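Cyclopenase asqI (Emericella nidulans, PDB 5YY3) catalyses a step of aspoquinolone biosynthesis as a zinc-dependent lyase, contracting the ring of 4'-methoxycyclopenin to give 4'-methoxyviridicatin with release of methyl isocyanate. Local coordinates at residues 173-178 with 460-465; 465-470 with 508-513; 513-518 with 523-528; 530-535 with 560-565; 549-554 with 593-598. All coordinates share one frame; numbering follows the deposited sequence.

Contact 1: 173-178 with 460-465; sequences LSYWRD and AKLGHE
Tyr175 holds CG between its own backbone N and carbonyl carbon (chi1 71°), which lays the phenol ring across Leu462, while Leu462 turns CG trans to N (chi1 -179°) and meets it obliquely. The ring atom Tyr175 CE2 lies 4.1 Å from Leu462 CB. Nearer the backbone, Tyr175 CB rests 3.8 Å from Ala460 CB and also sits beside the Ala460 carbonyl oxygen. Trp176 adds a looser touch, with Leu462 CD2 at the edge of its indole, 4.4 Å from Trp176 CD1. No direct hydrogen bond joins helix 174-177 to strand 461-475 here; one water does the work, accepting from Leu462 N at 2.7 Å and donating to Tyr175 O at 3.2 Å. The phenol OH turns to Glu228 and Trp232. The contact therefore joins the metal-binding helical domain to the Ig-like domain through a buried apolar patch, in which the water satisfies two backbone groups that do not reach each other.

Contact 2: 465-470 with 508-513; sequences EPYEWN and IEMDRA
A classic beta bulge in strand 508-517, where Met510 and Asp511 both face Leu493 of the neighbouring strand, turns two successive side chains toward strand 461-475. Asp511 receives the indole of Trp469: Trp469 NE1 donates to Asp511 OD2 over 2.9 Å, nearly straight at 165°, and the oxygen lies in the indole plane. OD2 is used on its anti lone pair, away from OD1, and the carboxylate stands 76° to the ring. The same OD2 takes a salt bridge from Arg527, so two donors grip it in a buried place, which probably favours the charged carboxylate. Asp511 OD1 bonds the backbone N of Arg512 at 2.7 Å and that of Ser533 as well, fixing the rotation of the group. Two residues before Trp469, Tyr467 reaches Met510 obliquely, its OH 3.2 Å from Met510 CE, the methyl at the end of a chain bent at chi2 (-62°) and chi3. A water bridges Tyr467 OH, at 2.8 Å, to Met510 O, to which it donates at 2.6 Å. The strands do not pair with each other; their side chains meet across the interior, as in the beta sandwich of the hemocyanin Ig-like domain.

Contact 3: 513-518 with 523-528; sequences ATVQLT and ITKVRL
Arg527 NE, which makes a salt bridge to Asp511 OD2, is also the atom that comes nearest Ala513, with Ala513 CB 3.4 Å away over one face of the guanidinium. Bends at chi2 (-80°) and chi3 (-72°) fold the arginine so that Arg527 CD also lies 3.6 Å from Ala513 CB. Next along the strands, Val515 and Lys525 run alongside one another, pointing opposite ways, Val515 CG2 lying 3.6 Å from Lys525 CD, and Lys525 CE passes near Thr514 O. At the far end Ile523 touches two neighbours: its CD1 meets Val515 CG1 tip to tip at 3.8 Å, and its CG1 is 3.7 Å from Leu517 CD2, which crosses it. The two strands run nearly antiparallel at 154°, with axes 9.4 Å apart, and no hydrogen bond joins them: strand 523-528 pairs with 461-475, and 508-517 with 487-497. Contact is thus made almost wholly by side chains, with the aliphatic parts of the lysine and arginine serving as apolar cover while the guanidinium keeps its ionic partner.

Contact 4: 530-535 with 560-565; sequences TDSSVA and NLMLPV
Met562 reaches across to the 530-535 turn and meets it with the last two atoms of its side chain, each on a different residue set. The sulfur SD touches both Val534 and Ala535, 4.1 Å from Val534 CG1 and equally far from Ala535 CB; the valine crosses the methionine at a slant. The methyl Met562 CE instead goes to Ser532, 3.6 Å from Ser532 OG and 4.0 Å from Ser532 CB. Bends at chi2 (-71°) and chi3 (-68°) fold the methionine and carry CE round to the serine while SD stays by the other two. Contact between the segments is made by packing alone, and the polar bonds are made within the turn and to strand 508-517. Ser532 OG, on the far side of CB from its own amide nitrogen, accepts from Val534 N over 3.2 Å at 154°, and it also bonds Met510 O, so the hydroxyl beside the methyl is held by two partners. Ala535 N closes the turn on Ser532 O at 3.2 Å. On the other segment, Met562 O is bonded by Arg224 of helix 210-231, and Met562 packs against Tyr467 and Met510 too. The serine thus heads an ST turn, and the backbone from Ser532 to Ala535 forms a type I beta turn: two overlapping turns that both start at Ser532, in a long loop between strands 523-528 and 571-580, with a methionine packed against them.

Contact 5: 549-554 with 593-598; sequences ASAVFR and FHHYHD
Phe553 and His595 stack closely in an offset pair, their centroids 3.8 Å apart and their planes only 7° from parallel. The imidazole lies over one face of the phenyl ring, His595 ND1 being 3.4 Å from Phe553 CG, and His595 CB adds a CH-pi contact over the same ring. Phe553 CG points away from its backbone N (chi1 -159°), which carries the ring along the face of the imidazole and on toward Tyr596. There its edge points at the tyrosine face, with planes at 72° and Phe553 CZ 4.1 Å from Tyr596 CE1. Together the three form an aromatic cluster between two loops of the Ig-like domain; His555 joins it, and Tyr596 also packs on Val213 and Val217 of helix 210-231, which carries the zinc ligand His218. Away from the stack the fit slackens. Ala551 CB only approaches His595 CE1 at 4.4 Å, from a partly exposed position, and a water in the imidazole plane links His595 NE2, 2.7 Å away, to Phe553 N, from which it accepts at 3.0 Å.

Overall arrangement
Contacts 2, 3 and 4 form one continuous block. Contact 2 shares Ala513 with contact 3 and is tied to it by the Asp511-Arg527 salt bridge; its centre is about 7 Å from that of contact 4, whose Ser532 and Ser533 bond Met510 and Asp511. Contact 1 reaches this block along strand 461-475 and through Asn560, whose ND2 probably bonds Leu462 O. Phe553 of contact 5 packs against backbone carbonyl oxygens of the 530-535 turn, and the segments of contacts 4 and 5 alternate along the chain. Contacts 1 and 5, centres about 24 Å apart, approach the zinc site: the Trp176 and Tyr596 side chains lie about 10 and 9 Å from that of the ligand His186.

Contact 1: 173-178 with 460-465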
# COMPACT_ATOMS: atom_id res chain seq x y z
N LEU A 173 -6.90 -4.98 11.85
CA LEU A 173 -7.75 -4.81 13.04
C LEU A 173 -7.78 -6.06 13.93
O LEU A 173 -8.43 -6.10 14.97
CB LEU A 173 -9.18 -4.47 12.64
CG LEU A 173 -9.29 -3.12 11.92
CD1 LEU A 173 -10.75 -2.81 11.61
CD2 LEU A 173 -8.65 -2.04 12.80
N SER A 174 -7.08 -7.09 13.48
CA SER A 174 -6.95 -8.32 14.22
C SER A 174 -6.58 -8.11 15.71
O SER A 174 -7.08 -8.82 16.57
CB SER A 174 -5.91 -9.21 13.48
OG SER A 174 -5.05 -9.88 14.36
N TYR A 175 -5.75 -7.11 16.01
CA TYR A 175 -5.35 -6.85 17.41
C TYR A 175 -6.57 -6.53 18.28
O TYR A 175 -6.65 -6.88 19.46
CB TYR A 175 -4.33 -5.69 17.50
CG TYR A 175 -4.93 -4.32 17.20
CD1 TYR A 175 -4.97 -3.82 15.90
CD2 TYR A 175 -5.45 -3.52 18.22
CE1 TYR A 175 -5.52 -2.58 15.62
CE2 TYR A 175 -6.01 -2.29 17.96
CZ TYR A 175 -6.04 -1.82 16.66
OH TYR A 175 -6.60 -0.58 16.40
N TRP A 176 -7.53 -5.86 17.67
CA TRP A 176 -8.73 -5.45 18.36
C TRP A 176 -9.71 -6.63 18.45
O TRP A 176 -10.27 -6.89 19.51
CB TRP A 176 -9.35 -4.27 17.61
CG TRP A 176 -10.25 -3.37 18.38
CD1 TRP A 176 -9.88 -2.25 19.05
CD2 TRP A 176 -11.69 -3.46 18.48
NE1 TRP A 176 -10.99 -1.64 19.59
CE2 TRP A 176 -12.11 -2.36 19.26
CE3 TRP A 176 -12.64 -4.36 18.00
CZ2 TRP A 176 -13.45 -2.14 19.56
CZ3 TRP A 176 -13.99 -4.13 18.31
CH2 TRP A 176 -14.37 -3.04 19.09
N ARG A 177 -9.90 -7.35 17.35
CA ARG A 177 -10.86 -8.47 17.37
C ARG A 177 -10.37 -9.66 18.20
O ARG A 177 -11.18 -10.38 18.80
CB ARG A 177 -11.17 -8.93 15.95
CG ARG A 177 -11.82 -7.86 15.06
CD ARG A 177 -12.27 -8.47 13.73
NE ARG A 177 -11.19 -9.24 13.12
CZ ARG A 177 -10.45 -8.84 12.08
NH1 ARG A 177 -10.69 -7.68 11.48
NH2 ARG A 177 -9.48 -9.61 11.64
N ASP A 178 -9.05 -9.87 18.24
CA ASP A 178 -8.48 -10.97 19.02
C ASP A 178 -8.18 -10.58 20.45
O ASP A 178 -7.62 -11.37 21.21
CB ASP A 178 -7.19 -11.48 18.40
CG ASP A 178 -7.41 -12.27 17.14
OD1 ASP A 178 -8.35 -13.05 17.09
OD2 ASP A 178 -6.60 -12.11 16.20
N ALA A 460 -1.03 -6.82 18.10
CA ALA A 460 -0.79 -5.85 19.17
C ALA A 460 -1.73 -6.07 20.36
O ALA A 460 -2.69 -6.83 20.26
CB ALA A 460 -0.94 -4.42 18.65
N LYS A 461 -1.40 -5.43 21.47
CA LYS A 461 -2.31 -5.30 22.61
C LYS A 461 -2.54 -3.81 22.84
O LYS A 461 -1.62 -3.11 23.26
CB LYS A 461 -1.73 -5.94 23.88
CG LYS A 461 -2.62 -5.77 25.12
CD LYS A 461 -3.93 -6.56 24.96
CE LYS A 461 -4.81 -6.46 26.19
NZ LYS A 461 -5.90 -7.48 26.18
N LEU A 462 -3.74 -3.32 22.54
CA LEU A 462 -4.03 -1.90 22.68
C LEU A 462 -4.11 -1.54 24.17
O LEU A 462 -4.43 -2.37 25.02
CB LEU A 462 -5.33 -1.54 21.97
CG LEU A 462 -5.73 -0.05 22.04
CD1 LEU A 462 -4.68 0.83 21.37
CD2 LEU A 462 -7.11 0.20 21.42
N GLY A 463 -3.80 -0.29 24.47
CA GLY A 463 -3.94 0.25 25.81
C GLY A 463 -3.96 1.75 25.69
O GLY A 463 -3.73 2.31 24.61
N HIS A 464 -4.23 2.44 26.80
CA HIS A 464 -4.16 3.89 26.76
C HIS A 464 -3.61 4.43 28.06
O HIS A 464 -3.76 3.81 29.12
CB HIS A 464 -5.54 4.47 26.47
CG HIS A 464 -6.53 4.22 27.57
ND1 HIS A 464 -6.61 5.02 28.69
CD2 HIS A 464 -7.47 3.26 27.73
CE1 HIS A 464 -7.55 4.56 29.49
NE2 HIS A 464 -8.09 3.49 28.93
N GLU A 465 -2.97 5.60 27.99
CA GLU A 465 -2.55 6.29 29.20
C GLU A 465 -3.80 6.65 29.98
O GLU A 465 -4.85 6.88 29.37
CB GLU A 465 -1.72 7.54 28.89
CG GLU A 465 -0.42 7.29 28.15
CD GLU A 465 0.49 6.30 28.85
OE1 GLU A 465 0.37 6.15 30.09
OE2 GLU A 465 1.32 5.67 28.15
O HOH W 1 -5.77 -4.96 21.82

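Contact 2: 465-470 with 508-513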
# COMPACT_ATOMS: atom_id res chain seq x y z
N GLU A 465 -2.97 5.60 27.99
CA GLU A 465 -2.55 6.29 29.20
C GLU A 465 -3.80 6.65 29.98
O GLU A 465 -4.85 6.88 29.37
CB GLU A 465 -1.72 7.54 28.89
CG GLU A 465 -0.42 7.29 28.15
CD GLU A 465 0.49 6.30 28.85
OE1 GLU A 465 0.37 6.15 30.09
OE2 GLU A 465 1.32 5.67 28.15
N PRO A 466 -3.69 6.70 31.32
CA PRO A 466 -4.83 7.03 32.18
C PRO A 466 -5.45 8.37 31.80
O PRO A 466 -4.73 9.36 31.60
CB PRO A 466 -4.20 7.09 33.57
CG PRO A 466 -3.04 6.16 33.48
CD PRO A 466 -2.49 6.35 32.10
N TYR A 467 -6.78 8.40 31.67
CA TYR A 467 -7.47 9.63 31.35
C TYR A 467 -8.57 9.92 32.37
O TYR A 467 -8.91 9.09 33.21
CB TYR A 467 -8.05 9.60 29.93
CG TYR A 467 -9.26 8.72 29.74
CD1 TYR A 467 -10.54 9.19 30.02
CD2 TYR A 467 -9.14 7.41 29.25
CE1 TYR A 467 -11.66 8.38 29.86
CE2 TYR A 467 -10.26 6.60 29.07
CZ TYR A 467 -11.52 7.09 29.38
OH TYR A 467 -12.65 6.30 29.22
N GLU A 468 -9.11 11.11 32.28
CA GLU A 468 -10.22 11.51 33.11
C GLU A 468 -11.05 12.46 32.27
O GLU A 468 -10.58 12.99 31.28
CB GLU A 468 -9.74 12.19 34.38
CG GLU A 468 -9.29 13.63 34.12
CD GLU A 468 -8.72 14.32 35.33
OE1 GLU A 468 -7.93 13.69 36.09
OE2 GLU A 468 -9.08 15.51 35.52
N TRP A 469 -12.30 12.66 32.65
CA TRP A 469 -13.00 13.79 32.08
C TRP A 469 -13.54 14.62 33.23
O TRP A 469 -13.71 14.13 34.37
CB TRP A 469 -14.11 13.35 31.13
CG TRP A 469 -15.24 12.56 31.73
CD1 TRP A 469 -15.21 11.25 32.10
CD2 TRP A 469 -16.56 13.03 32.03
NE1 TRP A 469 -16.44 10.86 32.59
CE2 TRP A 469 -17.29 11.94 32.56
CE3 TRP A 469 -17.21 14.27 31.88
CZ2 TRP A 469 -18.63 12.05 32.96
CZ3 TRP A 469 -18.55 14.37 32.28
CH2 TRP A 469 -19.24 13.27 32.82
N ASN A 470 -13.78 15.89 32.95
CA ASN A 470 -14.47 16.71 33.91
C ASN A 470 -15.38 17.68 33.18
O ASN A 470 -15.25 17.88 31.96
CB ASN A 470 -13.48 17.43 34.83
CG ASN A 470 -12.44 18.23 34.08
OD1 ASN A 470 -12.72 19.34 33.59
ND2 ASN A 470 -11.23 17.70 33.99
N ILE A 508 -20.26 6.84 20.76
CA ILE A 508 -19.75 5.82 21.67
C ILE A 508 -19.94 6.25 23.14
O ILE A 508 -19.48 7.32 23.53
CB ILE A 508 -18.25 5.58 21.42
CG1 ILE A 508 -18.01 5.06 20.00
CG2 ILE A 508 -17.67 4.68 22.49
CD1 ILE A 508 -16.53 5.01 19.63
N GLU A 509 -20.60 5.41 23.94
CA GLU A 509 -20.83 5.75 25.33
C GLU A 509 -19.56 5.55 26.14
O GLU A 509 -18.92 4.51 26.07
CB GLU A 509 -21.97 4.91 25.93
CG GLU A 509 -22.46 5.46 27.30
CD GLU A 509 -23.37 4.50 28.06
OE1 GLU A 509 -23.72 3.45 27.49
OE2 GLU A 509 -23.74 4.79 29.23
N MET A 510 -19.20 6.55 26.94
CA MET A 510 -17.96 6.53 27.69
C MET A 510 -18.19 6.56 29.20
O MET A 510 -17.33 6.12 29.99
CB MET A 510 -17.08 7.71 27.27
CG MET A 510 -16.61 7.61 25.80
SD MET A 510 -15.58 6.14 25.54
CE MET A 510 -14.09 6.66 26.39
N ASP A 511 -19.35 7.07 29.61
CA ASP A 511 -19.63 7.18 31.04
C ASP A 511 -21.04 7.65 31.32
O ASP A 511 -21.68 8.29 30.48
CB ASP A 511 -18.65 8.15 31.72
CG ASP A 511 -18.40 7.79 33.17
OD1 ASP A 511 -19.09 6.89 33.70
OD2 ASP A 511 -17.50 8.41 33.78
N ARG A 512 -21.50 7.31 32.52
CA ARG A 512 -22.79 7.75 33.07
C ARG A 512 -22.60 7.95 34.56
O ARG A 512 -22.22 7.00 35.26
CB ARG A 512 -23.88 6.71 32.81
CG ARG A 512 -25.27 7.26 32.98
CD ARG A 512 -26.24 6.18 33.42
NE ARG A 512 -26.25 5.02 32.53
CZ ARG A 512 -26.16 3.76 32.94
NH1 ARG A 512 -26.04 3.49 34.24
NH2 ARG A 512 -26.18 2.78 32.06
N ALA A 513 -22.82 9.16 35.06
CA ALA A 513 -22.49 9.43 36.46
C ALA A 513 -23.49 10.35 37.14
O ALA A 513 -23.88 11.40 36.61
CB ALA A 513 -21.10 10.01 36.56
O HOH W 2 -15.04 7.40 30.24

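Contact 3: 513-518 with 523-528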
# COMPACT_ATOMS: atom_id res chain seq x y z
N ALA A 513 -22.82 9.16 35.06
CA ALA A 513 -22.49 9.43 36.46
C ALA A 513 -23.49 10.35 37.14
O ALA A 513 -23.88 11.40 36.61
CB ALA A 513 -21.10 10.01 36.56
N THR A 514 -23.88 9.95 38.34
CA THR A 514 -24.79 10.74 39.16
C THR A 514 -24.04 11.91 39.79
O THR A 514 -22.91 11.78 40.25
CB THR A 514 -25.44 9.87 40.24
OG1 THR A 514 -26.34 8.95 39.62
CG2 THR A 514 -26.21 10.72 41.24
N VAL A 515 -24.66 13.08 39.76
CA VAL A 515 -24.10 14.21 40.48
C VAL A 515 -25.15 14.71 41.45
O VAL A 515 -26.33 14.77 41.13
CB VAL A 515 -23.67 15.33 39.52
CG1 VAL A 515 -23.23 16.55 40.29
CG2 VAL A 515 -22.54 14.83 38.65
N GLN A 516 -24.72 15.07 42.66
CA GLN A 516 -25.62 15.63 43.63
C GLN A 516 -25.18 17.05 43.98
O GLN A 516 -24.04 17.26 44.42
CB GLN A 516 -25.67 14.75 44.89
CG GLN A 516 -26.82 15.09 45.81
CD GLN A 516 -26.71 14.37 47.15
OE1 GLN A 516 -27.43 13.40 47.41
NE2 GLN A 516 -25.82 14.86 48.03
N LEU A 517 -26.06 18.02 43.77
CA LEU A 517 -25.74 19.40 44.11
C LEU A 517 -26.42 19.79 45.42
O LEU A 517 -27.54 19.36 45.71
CB LEU A 517 -26.16 20.36 42.98
CG LEU A 517 -25.59 20.07 41.59
CD1 LEU A 517 -25.98 21.16 40.61
CD2 LEU A 517 -24.07 19.90 41.66
N THR A 518 -25.72 20.60 46.20
CA THR A 518 -26.27 21.10 47.46
C THR A 518 -26.12 22.63 47.57
O THR A 518 -26.45 23.20 48.60
CB THR A 518 -25.59 20.40 48.66
OG1 THR A 518 -24.17 20.39 48.47
CG2 THR A 518 -26.05 18.96 48.75
N ILE A 523 -19.97 23.53 40.39
CA ILE A 523 -18.96 22.56 40.78
C ILE A 523 -18.27 22.02 39.53
O ILE A 523 -18.81 22.11 38.43
CB ILE A 523 -19.57 21.39 41.55
CG1 ILE A 523 -20.64 20.73 40.68
CG2 ILE A 523 -20.18 21.88 42.84
CD1 ILE A 523 -20.48 19.20 40.56
N THR A 524 -17.08 21.46 39.71
CA THR A 524 -16.46 20.67 38.65
C THR A 524 -16.47 19.17 39.01
O THR A 524 -15.76 18.73 39.92
CB THR A 524 -15.01 21.11 38.38
OG1 THR A 524 -15.02 22.49 37.98
CG2 THR A 524 -14.38 20.27 37.26
N LYS A 525 -17.29 18.40 38.31
CA LYS A 525 -17.30 16.95 38.53
C LYS A 525 -16.14 16.33 37.79
O LYS A 525 -15.93 16.62 36.61
CB LYS A 525 -18.62 16.33 38.07
CG LYS A 525 -18.70 14.83 38.28
CD LYS A 525 -19.13 14.51 39.71
CE LYS A 525 -19.38 13.02 39.94
NZ LYS A 525 -18.21 12.40 40.61
N VAL A 526 -15.37 15.49 38.47
CA VAL A 526 -14.29 14.74 37.82
C VAL A 526 -14.58 13.22 37.84
O VAL A 526 -14.95 12.66 38.87
CB VAL A 526 -12.93 15.00 38.49
CG1 VAL A 526 -11.78 14.37 37.66
CG2 VAL A 526 -12.69 16.49 38.64
N ARG A 527 -14.39 12.58 36.69
CA ARG A 527 -14.53 11.13 36.56
C ARG A 527 -13.26 10.49 36.00
O ARG A 527 -12.79 10.91 34.94
CB ARG A 527 -15.71 10.78 35.66
CG ARG A 527 -17.06 11.20 36.19
CD ARG A 527 -17.53 10.21 37.21
NE ARG A 527 -17.92 8.95 36.60
CZ ARG A 527 -18.14 7.83 37.29
NH1 ARG A 527 -17.99 7.85 38.61
NH2 ARG A 527 -18.50 6.71 36.66
N LEU A 528 -12.73 9.48 36.68
CA LEU A 528 -11.59 8.73 36.14
C LEU A 528 -12.05 7.72 35.11
O LEU A 528 -13.23 7.30 35.11
CB LEU A 528 -10.82 8.02 37.27
CG LEU A 528 -10.38 8.89 38.46
CD1 LEU A 528 -9.58 8.07 39.46
CD2 LEU A 528 -9.60 10.12 38.02

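Contact 4: 530-535 with 560-565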
# COMPACT_ATOMS: atom_id res chain seq x y z
N THR A 530 -11.15 4.69 35.04
CA THR A 530 -11.27 3.40 35.71
C THR A 530 -12.54 3.32 36.55
O THR A 530 -12.83 2.28 37.13
CB THR A 530 -10.02 3.12 36.59
OG1 THR A 530 -9.68 4.30 37.34
CG2 THR A 530 -8.81 2.74 35.73
N ASP A 531 -13.30 4.42 36.62
CA ASP A 531 -14.56 4.43 37.35
C ASP A 531 -15.76 4.40 36.40
O ASP A 531 -16.91 4.37 36.84
CB ASP A 531 -14.64 5.67 38.27
CG ASP A 531 -13.66 5.59 39.46
OD1 ASP A 531 -13.36 4.46 39.92
OD2 ASP A 531 -13.18 6.66 39.91
N SER A 532 -15.49 4.40 35.10
CA SER A 532 -16.53 4.46 34.08
C SER A 532 -17.61 3.40 34.23
O SER A 532 -17.32 2.21 34.40
CB SER A 532 -15.89 4.34 32.70
OG SER A 532 -16.90 4.23 31.70
N SER A 533 -18.87 3.82 34.15
CA SER A 533 -20.00 2.88 34.24
C SER A 533 -20.00 1.85 33.10
O SER A 533 -20.64 0.80 33.19
CB SER A 533 -21.31 3.65 34.22
OG SER A 533 -21.50 4.25 32.95
N VAL A 534 -19.27 2.17 32.03
CA VAL A 534 -19.23 1.37 30.81
C VAL A 534 -18.14 0.29 30.87
O VAL A 534 -18.20 -0.73 30.18
CB VAL A 534 -19.00 2.32 29.60
CG1 VAL A 534 -18.49 1.59 28.37
CG2 VAL A 534 -20.28 3.11 29.31
N ALA A 535 -17.16 0.49 31.74
CA ALA A 535 -15.93 -0.29 31.70
C ALA A 535 -15.95 -1.56 32.54
O ALA A 535 -16.53 -1.61 33.61
CB ALA A 535 -14.77 0.60 32.14
N ASN A 560 -8.71 -1.25 28.44
CA ASN A 560 -7.68 -1.01 27.43
C ASN A 560 -8.24 -0.65 26.05
O ASN A 560 -7.50 -0.14 25.21
CB ASN A 560 -6.79 -2.23 27.28
CG ASN A 560 -7.52 -3.40 26.67
OD1 ASN A 560 -8.57 -3.80 27.16
ND2 ASN A 560 -6.97 -3.96 25.60
N LEU A 561 -9.54 -0.89 25.82
CA LEU A 561 -10.16 -0.54 24.54
C LEU A 561 -11.11 0.63 24.67
O LEU A 561 -11.86 0.92 23.74
CB LEU A 561 -10.93 -1.73 23.95
CG LEU A 561 -10.16 -3.02 23.74
CD1 LEU A 561 -11.04 -4.06 23.06
CD2 LEU A 561 -8.90 -2.75 22.91
N MET A 562 -11.11 1.30 25.82
CA MET A 562 -12.09 2.37 26.06
C MET A 562 -11.91 3.48 25.06
O MET A 562 -12.89 4.07 24.59
CB MET A 562 -11.97 2.91 27.49
CG MET A 562 -12.68 2.04 28.52
SD MET A 562 -14.47 2.16 28.36
CE MET A 562 -14.73 3.86 28.89
N LEU A 563 -10.66 3.77 24.73
CA LEU A 563 -10.37 4.80 23.74
C LEU A 563 -10.17 4.20 22.36
O LEU A 563 -9.44 3.23 22.22
CB LEU A 563 -9.13 5.59 24.16
CG LEU A 563 -9.19 6.99 24.76
CD1 LEU A 563 -10.38 7.17 25.66
CD2 LEU A 563 -7.90 7.28 25.51
N PRO A 564 -10.81 4.79 21.33
CA PRO A 564 -10.38 4.47 19.97
C PRO A 564 -8.88 4.70 19.85
O PRO A 564 -8.38 5.60 20.51
CB PRO A 564 -11.18 5.45 19.12
CG PRO A 564 -12.44 5.67 19.91
CD PRO A 564 -11.99 5.67 21.35
N VAL A 565 -8.18 3.91 19.05
CA VAL A 565 -6.72 3.95 18.98
C VAL A 565 -6.18 5.34 18.53
O VAL A 565 -5.11 5.75 18.97
CB VAL A 565 -6.19 2.82 18.04
CG1 VAL A 565 -6.67 3.02 16.60
CG2 VAL A 565 -4.67 2.69 18.10

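Contact 5: 549-554 with 593-598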
# COMPACT_ATOMS: atom_id res chain seq x y z
N ALA A 549 -13.80 -5.01 43.99
CA ALA A 549 -14.06 -6.38 44.41
C ALA A 549 -15.55 -6.75 44.30
O ALA A 549 -15.88 -7.91 44.07
CB ALA A 549 -13.56 -6.58 45.85
N SER A 550 -16.45 -5.78 44.45
CA SER A 550 -17.88 -6.10 44.37
C SER A 550 -18.36 -6.12 42.92
O SER A 550 -18.68 -7.18 42.39
CB SER A 550 -18.72 -5.12 45.20
OG SER A 550 -18.43 -3.76 44.91
N ALA A 551 -18.40 -4.95 42.27
CA ALA A 551 -18.97 -4.82 40.93
C ALA A 551 -17.90 -4.86 39.83
O ALA A 551 -17.45 -3.83 39.35
CB ALA A 551 -19.79 -3.54 40.84
N VAL A 552 -17.52 -6.07 39.43
CA VAL A 552 -16.42 -6.29 38.51
C VAL A 552 -16.81 -5.96 37.05
O VAL A 552 -15.95 -5.55 36.26
CB VAL A 552 -15.94 -7.75 38.60
CG1 VAL A 552 -14.82 -8.03 37.63
CG2 VAL A 552 -15.50 -8.05 40.03
N PHE A 553 -18.09 -6.12 36.73
CA PHE A 553 -18.62 -5.90 35.38
C PHE A 553 -17.77 -6.66 34.36
O PHE A 553 -17.25 -6.08 33.40
CB PHE A 553 -18.70 -4.39 35.09
CG PHE A 553 -19.67 -4.04 33.98
CD1 PHE A 553 -20.49 -5.01 33.42
CD2 PHE A 553 -19.84 -2.72 33.58
CE1 PHE A 553 -21.39 -4.70 32.43
CE2 PHE A 553 -20.77 -2.39 32.59
CZ PHE A 553 -21.54 -3.39 32.02
N ARG A 554 -17.63 -7.97 34.58
CA ARG A 554 -16.77 -8.79 33.74
C ARG A 554 -17.17 -8.69 32.27
O ARG A 554 -16.32 -8.72 31.39
CB ARG A 554 -16.80 -10.25 34.20
CG ARG A 554 -15.84 -11.18 33.44
CD ARG A 554 -16.00 -12.63 33.90
NE ARG A 554 -15.42 -13.59 32.97
CZ ARG A 554 -15.38 -14.90 33.19
NH1 ARG A 554 -15.90 -15.40 34.30
NH2 ARG A 554 -14.82 -15.71 32.30
N PHE A 593 -27.85 -8.77 36.20
CA PHE A 593 -28.43 -7.81 35.25
C PHE A 593 -28.38 -6.34 35.72
O PHE A 593 -28.93 -5.45 35.06
CB PHE A 593 -29.88 -8.18 34.96
CG PHE A 593 -30.04 -9.48 34.20
CD1 PHE A 593 -29.76 -9.55 32.84
CD2 PHE A 593 -30.52 -10.61 34.84
CE1 PHE A 593 -29.94 -10.73 32.14
CE2 PHE A 593 -30.71 -11.81 34.15
CZ PHE A 593 -30.41 -11.87 32.80
N HIS A 594 -27.71 -6.08 36.83
CA HIS A 594 -27.71 -4.76 37.46
C HIS A 594 -26.95 -3.65 36.72
O HIS A 594 -26.99 -2.49 37.13
CB HIS A 594 -27.15 -4.89 38.89
CG HIS A 594 -25.94 -5.77 38.99
ND1 HIS A 594 -25.96 -7.10 38.62
CD2 HIS A 594 -24.69 -5.52 39.42
CE1 HIS A 594 -24.77 -7.63 38.82
NE2 HIS A 594 -23.97 -6.69 39.31
N HIS A 595 -26.24 -4.00 35.64
CA HIS A 595 -25.44 -3.02 34.91
C HIS A 595 -26.17 -2.32 33.77
O HIS A 595 -25.66 -1.37 33.19
CB HIS A 595 -24.19 -3.69 34.34
CG HIS A 595 -23.26 -4.20 35.39
ND1 HIS A 595 -22.30 -3.40 35.98
CD2 HIS A 595 -23.13 -5.42 35.95
CE1 HIS A 595 -21.63 -4.11 36.86
NE2 HIS A 595 -22.11 -5.34 36.86
N TYR A 596 -27.35 -2.81 33.44
CA TYR A 596 -28.01 -2.33 32.24
C TYR A 596 -29.34 -1.66 32.59
O TYR A 596 -30.28 -1.62 31.79
CB TYR A 596 -28.18 -3.51 31.25
CG TYR A 596 -26.87 -4.00 30.62
CD1 TYR A 596 -25.98 -3.10 30.02
CD2 TYR A 596 -26.52 -5.35 30.62
CE1 TYR A 596 -24.77 -3.53 29.43
CE2 TYR A 596 -25.32 -5.80 30.04
CZ TYR A 596 -24.45 -4.88 29.44
OH TYR A 596 -23.26 -5.30 28.86
N HIS A 597 -29.39 -1.10 33.80
CA HIS A 597 -30.59 -0.46 34.33
C HIS A 597 -30.61 1.07 34.17
O HIS A 597 -29.97 1.79 34.92
CB HIS A 597 -30.76 -0.80 35.81
CG HIS A 597 -31.68 0.12 36.54
ND1 HIS A 597 -33.01 0.28 36.18
CD2 HIS A 597 -31.47 0.94 37.59
CE1 HIS A 597 -33.57 1.16 36.99
NE2 HIS A 597 -32.66 1.58 37.86
N ASP A 598 -31.39 1.55 33.20
CA ASP A 598 -31.46 2.98 32.93
C ASP A 598 -32.88 3.41 32.61
O ASP A 598 -33.45 2.98 31.61
CB ASP A 598 -30.52 3.35 31.78
CG ASP A 598 -30.35 4.86 31.62
OD1 ASP A 598 -31.32 5.63 31.83
OD2 ASP A 598 -29.22 5.27 31.28
O HOH W 3 -20.58 -7.19 38.04